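Local atomic coordinates of separin (Saccharomyces cerevisiae, PDB entry 5U1T), a protein that cleaves the cohesin subunit SCC1 as a caspase-like cysteine protease at anaphase onset, letting chromosomes separate, and is held inactive by securin for most of the cell cycle. Residues Pro1523-Thr1533 with Tyr1579-Leu1590; Ile1483-Leu1494 with Thr1513-Gly1521. All blocks are in the same frame, centred on the assembly; numbering follows the deposited sequence.

Contact 1: Pro1523-Thr1533 with Tyr1579-Leu1590; sequences PMVLGNLWDVT and YLNGAAPVIYGL
Thr1533 OG1 is gripped twice. Asn1581 ND2 donates to it at 3.1 Å, and an acidic side chain on the chain of another protein hydrogen-bonds to it. The other end of the Asn1581 amide is also used. Its OD1 accepts a hydrogen bond from Thr1533 N, 3.0 Å away, which fixes the rotation of the amide. The Val1532 side chain lies beside the same oxygen. Trp1530 adds a third bond that uses a side chain. Its CG sits between the backbone N and the carbonyl carbon (chi1 45°), and this turns the indole back to the turn at Asn1581-Ala1584. NE1 then reaches Leu1580 O at 2.6 Å, with the acceptor at the ring edge and near its plane. Ala1584 CB touches both the indole and Val1532 CG1, 3.5 Å from the latter. Strand 1524-1528, before Trp1530, pairs antiparallel with 1585-1589. Val1525 and Tyr1588 bond in both directions, as do Gly1527 and Val1586, and Leu1590 N closes the far end on Pro1523 O. On one face Ile1587 CG1 meets Leu1526 CD1 at 3.8 Å. On the other, Val1586 CG1 meets Leu1529 CD2 from the following loop. The Asp1531 side chain, bonded to Ser1498, is about 4 Å from that of Cys1497, the active-site residue by similarity. The antiparallel strand 1585-1589, in a sheet whose other strands are parallel, is consistent with the caspase-like fold of clan CD proteases.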
loop_
_atom_site.group_PDB
_atom_site.type_symbol
_atom_site.label_atom_id
_atom_site.label_comp_id
_atom_site.label_asym_id
_atom_site.label_seq_id
_atom_site.Cartn_x
_atom_site.Cartn_y
_atom_site.Cartn_z
ATOM N N PRO A 1523 -34.290 10.587 -29.878
ATOM C CA PRO A 1523 -34.693 9.736 -30.994
ATOM C C PRO A 1523 -34.265 10.277 -32.361
ATOM O O PRO A 1523 -34.447 9.598 -33.374
ATOM C CB PRO A 1523 -36.219 9.726 -30.865
ATOM C CG PRO A 1523 -36.535 11.066 -30.357
ATOM C CD PRO A 1523 -35.365 11.523 -29.511
ATOM N N MET A 1524 -33.714 11.487 -32.394
ATOM C CA MET A 1524 -33.209 12.081 -33.638
ATOM C C MET A 1524 -32.309 13.245 -33.278
ATOM O O MET A 1524 -32.773 14.233 -32.738
ATOM C CB MET A 1524 -34.353 12.565 -34.549
ATOM C CG MET A 1524 -33.941 12.985 -35.977
ATOM S SD MET A 1524 -32.877 14.435 -36.198
ATOM C CE MET A 1524 -33.823 15.683 -35.343
ATOM N N VAL A 1525 -31.025 13.133 -33.579
ATOM C CA VAL A 1525 -30.102 14.211 -33.279
ATOM C C VAL A 1525 -29.261 14.510 -34.504
ATOM O O VAL A 1525 -28.751 13.606 -35.168
ATOM C CB VAL A 1525 -29.201 13.881 -32.076
ATOM C CG1 VAL A 1525 -28.499 12.545 -32.272
ATOM C CG2 VAL A 1525 -28.195 14.998 -31.850
ATOM N N LEU A 1526 -29.146 15.792 -34.813
ATOM C CA LEU A 1526 -28.491 16.232 -36.031
ATOM C C LEU A 1526 -27.333 17.175 -35.703
ATOM O O LEU A 1526 -27.538 18.196 -35.051
ATOM C CB LEU A 1526 -29.523 16.906 -36.938
ATOM C CG LEU A 1526 -29.188 17.385 -38.351
ATOM C CD1 LEU A 1526 -30.488 17.537 -39.177
ATOM C CD2 LEU A 1526 -28.433 18.716 -38.311
ATOM N N GLY A 1527 -26.124 16.835 -36.154
ATOM C CA GLY A 1527 -24.957 17.662 -35.899
ATOM C C GLY A 1527 -23.994 17.713 -37.062
ATOM O O GLY A 1527 -24.285 17.182 -38.124
ATOM N N ASN A 1528 -22.852 18.361 -36.866
ATOM C CA ASN A 1528 -21.807 18.438 -37.888
ATOM C C ASN A 1528 -20.605 17.624 -37.520
ATOM O O ASN A 1528 -20.214 17.596 -36.372
ATOM C CB ASN A 1528 -21.352 19.874 -38.118
ATOM C CG ASN A 1528 -22.449 20.754 -38.650
ATOM O OD1 ASN A 1528 -23.061 20.456 -39.681
ATOM N ND2 ASN A 1528 -22.713 21.861 -37.942
ATOM N N LEU A 1529 -19.993 17.002 -38.514
ATOM C CA LEU A 1529 -18.861 16.109 -38.303
ATOM C C LEU A 1529 -17.570 16.859 -38.014
ATOM O O LEU A 1529 -16.640 16.291 -37.474
ATOM C CB LEU A 1529 -18.666 15.212 -39.523
ATOM C CG LEU A 1529 -19.734 14.177 -39.825
ATOM C CD1 LEU A 1529 -19.453 13.616 -41.200
ATOM C CD2 LEU A 1529 -19.757 13.076 -38.781
ATOM N N TRP A 1530 -17.521 18.132 -38.386
ATOM C CA TRP A 1530 -16.352 18.972 -38.130
ATOM C C TRP A 1530 -16.767 20.437 -38.023
ATOM O O TRP A 1530 -17.960 20.732 -37.997
ATOM C CB TRP A 1530 -15.307 18.786 -39.225
ATOM C CG TRP A 1530 -15.898 18.786 -40.600
ATOM C CD1 TRP A 1530 -16.327 19.868 -41.308
ATOM C CD2 TRP A 1530 -16.117 17.645 -41.443
ATOM N NE1 TRP A 1530 -16.802 19.473 -42.540
ATOM C CE2 TRP A 1530 -16.688 18.113 -42.643
ATOM C CE3 TRP A 1530 -15.883 16.275 -41.297
ATOM C CZ2 TRP A 1530 -17.027 17.264 -43.687
ATOM C CZ3 TRP A 1530 -16.227 15.432 -42.329
ATOM C CH2 TRP A 1530 -16.790 15.928 -43.513
ATOM N N ASP A 1531 -15.804 21.354 -37.963
ATOM C CA ASP A 1531 -16.154 22.763 -37.830
ATOM C C ASP A 1531 -16.655 23.302 -39.156
ATOM O O ASP A 1531 -16.144 22.946 -40.220
ATOM C CB ASP A 1531 -14.976 23.620 -37.348
ATOM C CG ASP A 1531 -14.354 23.118 -36.050
ATOM O OD1 ASP A 1531 -15.032 22.408 -35.274
ATOM O OD2 ASP A 1531 -13.168 23.441 -35.816
ATOM N N VAL A 1532 -17.661 24.165 -39.078
ATOM C CA VAL A 1532 -18.251 24.792 -40.251
ATOM C C VAL A 1532 -18.227 26.315 -40.116
ATOM O O VAL A 1532 -18.188 26.826 -39.008
ATOM C CB VAL A 1532 -19.679 24.314 -40.447
ATOM C CG1 VAL A 1532 -19.680 22.858 -40.827
ATOM C CG2 VAL A 1532 -20.472 24.521 -39.167
ATOM N N THR A 1533 -18.228 27.037 -41.228
ATOM C CA THR A 1533 -18.135 28.495 -41.184
ATOM C C THR A 1533 -19.518 29.137 -41.382
ATOM O O THR A 1533 -20.379 28.573 -42.064
ATOM C CB THR A 1533 -17.142 29.025 -42.236
ATOM O OG1 THR A 1533 -17.604 28.694 -43.562
ATOM C CG2 THR A 1533 -15.758 28.432 -42.005
ATOM N N TYR A 1579 -18.250 20.612 -49.860
ATOM C CA TYR A 1579 -17.807 19.517 -49.007
ATOM C C TYR A 1579 -17.382 19.986 -47.617
ATOM O O TYR A 1579 -17.927 19.494 -46.641
ATOM C CB TYR A 1579 -16.676 18.725 -49.683
ATOM C CG TYR A 1579 -17.128 18.140 -50.992
ATOM C CD1 TYR A 1579 -17.068 18.889 -52.156
ATOM C CD2 TYR A 1579 -17.682 16.863 -51.059
ATOM C CE1 TYR A 1579 -17.519 18.385 -53.344
ATOM C CE2 TYR A 1579 -18.129 16.344 -52.253
ATOM C CZ TYR A 1579 -18.037 17.108 -53.395
ATOM O OH TYR A 1579 -18.467 16.623 -54.614
ATOM N N LEU A 1580 -16.433 20.917 -47.515
ATOM C CA LEU A 1580 -15.979 21.384 -46.192
ATOM C C LEU A 1580 -17.147 21.803 -45.289
ATOM O O LEU A 1580 -17.111 21.573 -44.084
ATOM C CB LEU A 1580 -14.988 22.549 -46.309
ATOM C CG LEU A 1580 -13.525 22.276 -46.672
ATOM C CD1 LEU A 1580 -12.671 23.505 -46.420
ATOM C CD2 LEU A 1580 -12.953 21.052 -45.949
ATOM N N ASN A 1581 -18.187 22.391 -45.883
ATOM C CA ASN A 1581 -19.381 22.761 -45.132
ATOM C C ASN A 1581 -20.575 21.837 -45.391
ATOM O O ASN A 1581 -21.170 21.315 -44.438
ATOM C CB ASN A 1581 -19.756 24.210 -45.437
ATOM C CG ASN A 1581 -18.939 25.201 -44.625
ATOM O OD1 ASN A 1581 -18.767 25.034 -43.422
ATOM N ND2 ASN A 1581 -18.426 26.231 -45.286
ATOM N N GLY A 1582 -20.903 21.620 -46.670
ATOM C CA GLY A 1582 -22.047 20.806 -47.072
ATOM C C GLY A 1582 -22.033 19.318 -46.702
ATOM O O GLY A 1582 -23.095 18.699 -46.583
ATOM N N ALA A 1583 -20.844 18.738 -46.525
ATOM C CA ALA A 1583 -20.728 17.325 -46.166
ATOM C C ALA A 1583 -20.693 17.136 -44.658
ATOM O O ALA A 1583 -20.683 16.009 -44.160
ATOM C CB ALA A 1583 -19.481 16.709 -46.798
ATOM N N ALA A 1584 -20.668 18.254 -43.940
ATOM C CA ALA A 1584 -20.520 18.242 -42.494
ATOM C C ALA A 1584 -21.771 17.763 -41.740
ATOM O O ALA A 1584 -21.647 17.009 -40.774
ATOM C CB ALA A 1584 -20.114 19.620 -42.018
ATOM N N PRO A 1585 -22.978 18.199 -42.164
ATOM C CA PRO A 1585 -24.131 17.736 -41.374
ATOM C C PRO A 1585 -24.439 16.252 -41.509
ATOM O O PRO A 1585 -24.240 15.704 -42.581
ATOM C CB PRO A 1585 -25.294 18.580 -41.911
ATOM C CG PRO A 1585 -24.791 19.258 -43.104
ATOM C CD PRO A 1585 -23.328 19.354 -43.008
ATOM N N VAL A 1586 -24.906 15.638 -40.415
ATOM C CA VAL A 1586 -25.229 14.209 -40.328
ATOM C C VAL A 1586 -26.366 13.994 -39.314
ATOM O O VAL A 1586 -26.530 14.800 -38.411
ATOM C CB VAL A 1586 -23.971 13.377 -39.932
ATOM C CG1 VAL A 1586 -23.355 13.890 -38.617
ATOM C CG2 VAL A 1586 -24.285 11.892 -39.870
ATOM N N ILE A 1587 -27.168 12.945 -39.481
ATOM C CA ILE A 1587 -28.265 12.618 -38.568
ATOM C C ILE A 1587 -28.107 11.244 -37.911
ATOM O O ILE A 1587 -27.783 10.272 -38.583
ATOM C CB ILE A 1587 -29.620 12.593 -39.279
ATOM C CG1 ILE A 1587 -29.867 13.861 -40.086
ATOM C CG2 ILE A 1587 -30.735 12.387 -38.285
ATOM C CD1 ILE A 1587 -30.997 13.694 -41.115
ATOM N N TYR A 1588 -28.346 11.152 -36.608
ATOM C CA TYR A 1588 -28.444 9.853 -35.948
ATOM C C TYR A 1588 -29.864 9.657 -35.394
ATOM O O TYR A 1588 -30.498 10.628 -34.962
ATOM C CB TYR A 1588 -27.407 9.719 -34.830
ATOM C CG TYR A 1588 -26.006 9.348 -35.283
ATOM C CD1 TYR A 1588 -25.163 10.297 -35.831
ATOM C CD2 TYR A 1588 -25.520 8.054 -35.130
ATOM C CE1 TYR A 1588 -23.882 9.976 -36.220
ATOM C CE2 TYR A 1588 -24.243 7.723 -35.522
ATOM C CZ TYR A 1588 -23.429 8.690 -36.073
ATOM O OH TYR A 1588 -22.150 8.387 -36.478
ATOM N N GLY A 1589 -30.363 8.419 -35.417
ATOM C CA GLY A 1589 -31.685 8.117 -34.897
ATOM C C GLY A 1589 -32.708 7.834 -35.984
ATOM O O GLY A 1589 -32.390 7.207 -36.999
ATOM N N LEU A 1590 -33.938 8.302 -35.780
ATOM C CA LEU A 1590 -35.032 8.052 -36.721
ATOM C C LEU A 1590 -35.399 9.284 -37.556
ATOM O O LEU A 1590 -35.309 10.409 -37.084
ATOM C CB LEU A 1590 -36.268 7.559 -35.959
ATOM C CG LEU A 1590 -36.014 6.373 -35.029
ATOM C CD1 LEU A 1590 -37.318 5.833 -34.459
ATOM C CD2 LEU A 1590 -35.241 5.293 -35.767
#

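Contact 2: Ile1483-Leu1494 with Thr1513-Gly1521; sequences IKKCTKIAPSFL and TIYTYLLGG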
loop_
_atom_site.group_PDB
_atom_site.type_symbol
_atom_site.label_atom_id
_atom_site.label_comp_id
_atom_site.label_asym_id
_atom_site.label_seq_id
_atom_site.Cartn_x
_atom_site.Cartn_y
_atom_site.Cartn_z
ATOM N N ILE A 1483 -27.132 14.779 -19.207
ATOM C CA ILE A 1483 -27.861 14.421 -20.414
ATOM C C ILE A 1483 -28.061 12.907 -20.389
ATOM O O ILE A 1483 -29.170 12.413 -20.635
ATOM C CB ILE A 1483 -27.123 14.843 -21.694
ATOM C CG1 ILE A 1483 -27.170 16.355 -21.862
ATOM C CG2 ILE A 1483 -27.755 14.194 -22.891
ATOM C CD1 ILE A 1483 -26.070 16.876 -22.725
ATOM N N LYS A 1484 -26.989 12.194 -20.026
ATOM C CA LYS A 1484 -26.971 10.730 -20.008
ATOM C C LYS A 1484 -27.904 10.121 -18.967
ATOM O O LYS A 1484 -28.262 8.943 -19.063
ATOM C CB LYS A 1484 -25.545 10.213 -19.778
ATOM C CG LYS A 1484 -24.640 10.412 -20.981
ATOM C CD LYS A 1484 -23.262 9.803 -20.799
ATOM C CE LYS A 1484 -22.349 10.271 -21.906
ATOM N NZ LYS A 1484 -20.928 10.003 -21.630
ATOM N N LYS A 1485 -28.297 10.911 -17.973
ATOM C CA LYS A 1485 -29.174 10.399 -16.935
ATOM C C LYS A 1485 -30.605 10.435 -17.412
ATOM O O LYS A 1485 -31.439 9.673 -16.926
ATOM C CB LYS A 1485 -29.013 11.185 -15.636
ATOM C CG LYS A 1485 -27.676 10.943 -14.979
ATOM C CD LYS A 1485 -27.561 11.618 -13.631
ATOM C CE LYS A 1485 -26.130 11.537 -13.107
ATOM N NZ LYS A 1485 -26.022 12.067 -11.719
ATOM N N CYS A 1486 -30.882 11.307 -18.381
ATOM C CA CYS A 1486 -32.224 11.424 -18.949
ATOM C C CYS A 1486 -32.654 10.130 -19.610
ATOM O O CYS A 1486 -31.837 9.235 -19.850
ATOM C CB CYS A 1486 -32.293 12.552 -19.976
ATOM S SG CYS A 1486 -31.675 14.114 -19.386
ATOM N N THR A 1487 -33.940 10.043 -19.922
ATOM C CA THR A 1487 -34.466 8.868 -20.578
ATOM C C THR A 1487 -35.193 9.275 -21.847
ATOM O O THR A 1487 -35.248 8.516 -22.814
ATOM C CB THR A 1487 -35.384 8.090 -19.643
ATOM O OG1 THR A 1487 -36.249 9.008 -18.975
ATOM C CG2 THR A 1487 -34.557 7.373 -18.588
ATOM N N LYS A 1488 -35.728 10.488 -21.851
ATOM C CA LYS A 1488 -36.351 11.039 -23.052
ATOM C C LYS A 1488 -35.821 12.458 -23.331
ATOM O O LYS A 1488 -35.874 13.350 -22.479
ATOM C CB LYS A 1488 -37.892 11.032 -22.936
ATOM C CG LYS A 1488 -38.526 9.626 -22.961
ATOM C CD LYS A 1488 -40.051 9.675 -22.915
ATOM C CE LYS A 1488 -40.711 8.278 -22.883
ATOM N NZ LYS A 1488 -40.658 7.507 -24.181
ATOM N N ILE A 1489 -35.274 12.643 -24.526
ATOM C CA ILE A 1489 -34.824 13.955 -24.969
ATOM C C ILE A 1489 -35.546 14.350 -26.275
ATOM O O ILE A 1489 -36.023 13.499 -27.039
ATOM C CB ILE A 1489 -33.284 13.970 -25.131
ATOM C CG1 ILE A 1489 -32.628 13.828 -23.759
ATOM C CG2 ILE A 1489 -32.786 15.244 -25.800
ATOM C CD1 ILE A 1489 -31.139 14.063 -23.769
ATOM N N ALA A 1490 -35.673 15.653 -26.485
ATOM C CA ALA A 1490 -36.282 16.183 -27.690
ATOM C C ALA A 1490 -35.364 15.988 -28.880
ATOM O O ALA A 1490 -34.144 16.088 -28.743
ATOM C CB ALA A 1490 -36.614 17.669 -27.515
ATOM N N PRO A 1491 -35.957 15.710 -30.050
ATOM C CA PRO A 1491 -35.249 15.759 -31.333
ATOM C C PRO A 1491 -34.398 17.024 -31.409
ATOM O O PRO A 1491 -34.936 18.114 -31.288
ATOM C CB PRO A 1491 -36.388 15.782 -32.357
ATOM C CG PRO A 1491 -37.492 15.033 -31.694
ATOM C CD PRO A 1491 -37.380 15.355 -30.216
ATOM N N SER A 1492 -33.093 16.895 -31.582
ATOM C CA SER A 1492 -32.225 18.058 -31.488
ATOM C C SER A 1492 -31.540 18.445 -32.801
ATOM O O SER A 1492 -30.980 17.600 -33.497
ATOM C CB SER A 1492 -31.177 17.819 -30.409
ATOM O OG SER A 1492 -31.799 17.468 -29.190
ATOM N N PHE A 1493 -31.605 19.730 -33.134
ATOM C CA PHE A 1493 -30.809 20.292 -34.221
ATOM C C PHE A 1493 -29.540 20.954 -33.656
ATOM O O PHE A 1493 -29.518 22.159 -33.405
ATOM C CB PHE A 1493 -31.624 21.314 -35.035
ATOM C CG PHE A 1493 -32.710 20.704 -35.882
ATOM C CD1 PHE A 1493 -32.400 19.913 -36.969
ATOM C CD2 PHE A 1493 -34.039 20.933 -35.603
ATOM C CE1 PHE A 1493 -33.400 19.352 -37.752
ATOM C CE2 PHE A 1493 -35.041 20.373 -36.392
ATOM C CZ PHE A 1493 -34.718 19.581 -37.461
ATOM N N LEU A 1494 -28.496 20.165 -33.437
ATOM C CA LEU A 1494 -27.218 20.686 -32.947
ATOM C C LEU A 1494 -26.450 21.403 -34.057
ATOM O O LEU A 1494 -25.384 20.944 -34.472
ATOM C CB LEU A 1494 -26.353 19.544 -32.378
ATOM C CG LEU A 1494 -26.415 19.191 -30.893
ATOM C CD1 LEU A 1494 -27.791 18.749 -30.500
ATOM C CD2 LEU A 1494 -25.406 18.112 -30.554
ATOM N N THR A 1513 -20.561 14.409 -28.389
ATOM C CA THR A 1513 -21.880 14.869 -28.021
ATOM C C THR A 1513 -23.021 14.080 -28.556
ATOM O O THR A 1513 -24.071 13.978 -27.980
ATOM C CB THR A 1513 -22.026 16.282 -28.542
ATOM O OG1 THR A 1513 -20.968 17.076 -28.015
ATOM C CG2 THR A 1513 -23.314 16.849 -28.125
ATOM N N ILE A 1514 -22.772 13.520 -29.695
ATOM C CA ILE A 1514 -23.717 12.745 -30.462
ATOM C C ILE A 1514 -24.209 11.461 -29.748
ATOM O O ILE A 1514 -25.414 11.241 -29.601
ATOM C CB ILE A 1514 -23.052 12.417 -31.785
ATOM C CG1 ILE A 1514 -23.924 11.467 -32.585
ATOM C CG2 ILE A 1514 -21.552 11.988 -31.549
ATOM C CD1 ILE A 1514 -25.096 12.172 -33.043
ATOM N N TYR A 1515 -23.277 10.686 -29.234
ATOM C CA TYR A 1515 -23.603 9.470 -28.517
ATOM C C TYR A 1515 -24.281 9.764 -27.204
ATOM O O TYR A 1515 -25.080 8.978 -26.732
ATOM C CB TYR A 1515 -22.342 8.685 -28.187
ATOM C CG TYR A 1515 -21.774 7.855 -29.297
ATOM C CD1 TYR A 1515 -22.440 7.692 -30.482
ATOM C CD2 TYR A 1515 -20.557 7.242 -29.153
ATOM C CE1 TYR A 1515 -21.904 6.938 -31.494
ATOM C CE2 TYR A 1515 -20.016 6.488 -30.157
ATOM C CZ TYR A 1515 -20.697 6.338 -31.318
ATOM O OH TYR A 1515 -20.152 5.581 -32.303
ATOM N N THR A 1516 -23.938 10.881 -26.589
ATOM C CA THR A 1516 -24.545 11.206 -25.319
ATOM C C THR A 1516 -26.028 11.473 -25.474
ATOM O O THR A 1516 -26.811 10.999 -24.682
ATOM C CB THR A 1516 -23.831 12.338 -24.586
ATOM O OG1 THR A 1516 -24.337 13.583 -25.033
ATOM C CG2 THR A 1516 -22.382 12.291 -24.853
ATOM N N TYR A 1517 -26.422 12.201 -26.502
ATOM C CA TYR A 1517 -27.826 12.461 -26.701
ATOM C C TYR A 1517 -28.541 11.166 -26.925
ATOM O O TYR A 1517 -29.570 10.926 -26.343
ATOM C CB TYR A 1517 -28.063 13.381 -27.867
ATOM C CG TYR A 1517 -27.908 14.829 -27.539
ATOM C CD1 TYR A 1517 -26.707 15.325 -27.119
ATOM C CD2 TYR A 1517 -28.957 15.701 -27.665
ATOM C CE1 TYR A 1517 -26.549 16.654 -26.830
ATOM C CE2 TYR A 1517 -28.807 17.032 -27.372
ATOM C CZ TYR A 1517 -27.598 17.497 -26.955
ATOM O OH TYR A 1517 -27.434 18.814 -26.656
ATOM N N LEU A 1518 -27.999 10.316 -27.771
ATOM C CA LEU A 1518 -28.675 9.052 -28.025
ATOM C C LEU A 1518 -28.935 8.339 -26.712
ATOM O O LEU A 1518 -30.009 7.776 -26.499
ATOM C CB LEU A 1518 -27.847 8.178 -28.961
ATOM C CG LEU A 1518 -27.908 8.604 -30.424
ATOM C CD1 LEU A 1518 -26.964 7.783 -31.303
ATOM C CD2 LEU A 1518 -29.333 8.472 -30.890
ATOM N N LEU A 1519 -27.951 8.396 -25.822
ATOM C CA LEU A 1519 -28.055 7.718 -24.539
ATOM C C LEU A 1519 -29.029 8.426 -23.592
ATOM O O LEU A 1519 -29.570 7.811 -22.678
ATOM C CB LEU A 1519 -26.677 7.598 -23.893
ATOM C CG LEU A 1519 -25.755 6.591 -24.574
ATOM C CD1 LEU A 1519 -24.409 6.563 -23.876
ATOM C CD2 LEU A 1519 -26.403 5.218 -24.562
ATOM N N GLY A 1520 -29.255 9.715 -23.818
ATOM C CA GLY A 1520 -30.287 10.441 -23.098
ATOM C C GLY A 1520 -31.688 10.133 -23.601
ATOM O O GLY A 1520 -32.678 10.624 -23.056
ATOM N N GLY A 1521 -31.786 9.322 -24.648
ATOM C CA GLY A 1521 -33.088 8.920 -25.137
ATOM C C GLY A 1521 -33.608 9.833 -26.230
ATOM O O GLY A 1521 -34.786 9.796 -26.573
#
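Thr1513 begins the helix of a beta-alpha-beta unit, and its CG2 meets Leu1494 CD2 at 3.4 Å, on the first strand of that unit. Its OG1 is held elsewhere, by Glu1475. Thr1513 O takes two bonds from one face of its carbonyl plane, from Thr1516 OG1 and from Tyr1517 N. With OG1 turned back to the helix in this way, the methyl of Thr1516 is left to pack. CG2 lies 3.6 Å from Lys1484 CE, and the extended lysine chain runs past it. Ile1483 CG2 lies near Thr1516 O. Tyr1517 carries most of the apolar contact. With CG anti to the carbonyl carbon (chi1 -83°), the ring reaches across to Leu1494 and Ser1492. Leu1494 CD2 sits over one ring face, while CD1 comes to 3.7 Å from CE2. Ser1492 OG lies at the ring edge, 3.5 Å from CE2, and bonds to Ala1490 O rather than to the tyrosine. Ile1483 CD1 and Ile1489 CG2 approach the ring obliquely, and Leu1460 of helix 1453-1461 also touches it. The phenol OH bonds to Gly1473 O. Leu1519 O and Lys1484 O are bridged from outside by Lys1085 NZ. The helix then ends in a Schellman motif. Gly1520, with no side chain, packs by its backbone: its O is 3.3 Å from Ile1489 CG1. Gly1521 has positive phi (92°), and its N bonds back to Leu1518 O. Its CA points a C-H almost straight at Thr1487 O, with CA and O 3.2 Å apart.

Overall arrangement
Both contacts are largely buried and serve the same six-stranded sheet. Strands 1492-1494 and 1524-1528 are parallel neighbours in it. Probable backbone bonds join them, from Leu1526 N to Ser1492 O and from Ser1492 N to Met1524 O. Contact 2 packs the crossover helix against the first of these strands and the loop before it. Contact 1 adds the antiparallel strand on the far side of the second. Their chemistry differs accordingly. Contact 1 is a ladder of backbone bonds with polar side-chain ties at one end, where Asp1531 approaches the presumed active-site cysteine. Contact 2 has no hydrogen bond between its segments and rests on apolar and glycine packing, with exposed residues in its loop.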